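Local structure of germination protein YpeB (Bacillus megaterium QM B1551, 5BOI) at residues A[216-219]-A[224-227]. The protein takes part in the germination of Bacillus spores, probably in an inhibitory role, this piece being its C-terminal, PepSY-containing domain. Sequence-based numbering, arbitrary orientation.
Sequences FINA and EEKV
A beta bulge near the turn of a beta hairpin joins F216, I217 and N218, ending strand 211-218, to E224, E225 and K226, opening strand 224-230, in the C-terminal PepSY-family region. F216 and K226 form an antiparallel hydrogen-bonded pair, whereas I217 faces E224 as a non-hydrogen-bonded pair, so E225 is the extra residue, its psi of -24° marking the kink. An extra residue in one strand of an antiparallel pair shifts the register and takes its side chain out of the regular pattern, here bringing E225 to N218. Two backbone bonds clasp F216: its N gives a nearly straight bond to K226 O (2.8 Å), and its O accepts from E225 N (2.9 Å). The F216 ring shares a face of the hairpin with K226, whose extended aliphatic chain runs alongside it, K226 CB lying 3.6 Å from F216 CD1; K226 O sits in the ring plane at its edge. Y131, just after strand 129-130, meets this ring edge-to-face. On the other face of the hairpin, I217 CD1 touches E224 CG at 3.8 Å. The bulged E225 bends at chi2 (-77°), which turns its carboxylate back toward N218, and N218 ND2 donates to the anti side of E225 OE2 over 2.7 Å, with amide and carboxylate planes 38° apart. Replacing E225 by alanine is likely to leave N218 ND2 without this acceptor and N218 CB without its contact with the glutamate CG. N218 OD1 meanwhile accepts from the backbone N of D220 and of T221. One amide thus bridges the turn and the bulge, its rotation fixed from both ends, and the carboxylate's negative charge probably strengthens the grip on its N-H.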
loop_
_atom_site.group_PDB
_atom_site.type_symbol
_atom_site.label_atom_id
_atom_site.label_comp_id
_atom_site.label_asym_id
_atom_site.label_seq_id
_atom_site.Cartn_x
_atom_site.Cartn_y
_atom_site.Cartn_z
ATOM N N PHE A 216 17.277 -4.242 -6.992
ATOM C CA PHE A 216 17.815 -3.147 -6.187
ATOM C C PHE A 216 19.335 -3.261 -6.050
ATOM O O PHE A 216 19.832 -4.313 -5.601
ATOM C CB PHE A 216 17.183 -3.142 -4.797
ATOM C CG PHE A 216 15.694 -2.865 -4.797
ATOM C CD1 PHE A 216 14.780 -3.892 -4.982
ATOM C CD2 PHE A 216 15.221 -1.571 -4.592
ATOM C CE1 PHE A 216 13.401 -3.636 -4.962
ATOM C CE2 PHE A 216 13.852 -1.310 -4.570
ATOM C CZ PHE A 216 12.951 -2.343 -4.756
ATOM N N ILE A 217 20.047 -2.195 -6.415
ATOM C CA ILE A 217 21.518 -2.148 -6.311
ATOM C C ILE A 217 21.914 -1.116 -5.244
ATOM O O ILE A 217 21.507 0.046 -5.316
ATOM C CB ILE A 217 22.172 -1.775 -7.660
ATOM C CG1 ILE A 217 21.883 -2.822 -8.739
ATOM C CG2 ILE A 217 23.700 -1.554 -7.531
ATOM C CD1 ILE A 217 22.308 -4.223 -8.391
ATOM N N ASN A 218 22.676 -1.548 -4.239
ATOM C CA ASN A 218 23.098 -0.662 -3.153
ATOM C C ASN A 218 23.799 0.594 -3.711
ATOM O O ASN A 218 24.709 0.478 -4.532
ATOM C CB ASN A 218 24.036 -1.417 -2.184
ATOM C CG ASN A 218 24.356 -0.601 -0.929
ATOM O OD1 ASN A 218 25.018 0.437 -0.994
ATOM N ND2 ASN A 218 23.875 -1.070 0.215
ATOM N N ALA A 219 23.365 1.786 -3.294
ATOM C CA ALA A 219 23.868 3.050 -3.887
ATOM C C ALA A 219 25.241 3.458 -3.353
ATOM O O ALA A 219 25.796 4.467 -3.804
ATOM C CB ALA A 219 22.877 4.181 -3.649
ATOM N N GLU A 224 24.073 -6.187 -5.009
ATOM C CA GLU A 224 22.628 -6.411 -4.956
ATOM C C GLU A 224 22.071 -6.379 -3.533
ATOM O O GLU A 224 22.699 -6.862 -2.602
ATOM C CB GLU A 224 22.273 -7.740 -5.601
ATOM C CG GLU A 224 22.534 -7.764 -7.068
ATOM C CD GLU A 224 22.556 -9.170 -7.597
ATOM O OE1 GLU A 224 23.522 -9.901 -7.288
ATOM O OE2 GLU A 224 21.607 -9.541 -8.304
ATOM N N GLU A 225 20.865 -5.853 -3.372
ATOM C CA GLU A 225 20.180 -5.915 -2.077
ATOM C C GLU A 225 18.871 -6.685 -2.137
ATOM O O GLU A 225 18.372 -7.170 -1.122
ATOM C CB GLU A 225 19.913 -4.500 -1.583
ATOM C CG GLU A 225 21.210 -3.749 -1.211
ATOM C CD GLU A 225 21.823 -4.143 0.124
ATOM O OE1 GLU A 225 21.311 -5.062 0.824
ATOM O OE2 GLU A 225 22.830 -3.490 0.488
ATOM N N LYS A 226 18.294 -6.754 -3.327
ATOM C CA LYS A 226 17.016 -7.457 -3.513
ATOM C C LYS A 226 16.776 -7.661 -4.985
ATOM O O LYS A 226 17.028 -6.755 -5.817
ATOM C CB LYS A 226 15.838 -6.675 -2.902
ATOM C CG LYS A 226 14.429 -7.303 -3.187
ATOM C CD LYS A 226 13.318 -6.530 -2.491
ATOM C CE LYS A 226 11.960 -7.259 -2.621
ATOM N NZ LYS A 226 10.952 -6.548 -1.790
ATOM N N VAL A 227 16.312 -8.862 -5.303
ATOM C CA VAL A 227 15.869 -9.198 -6.644
ATOM C C VAL A 227 14.483 -9.834 -6.584
ATOM O O VAL A 227 14.242 -10.830 -5.873
ATOM C CB VAL A 227 16.848 -10.158 -7.347
ATOM C CG1 VAL A 227 16.255 -10.584 -8.712
ATOM C CG2 VAL A 227 18.222 -9.490 -7.495
#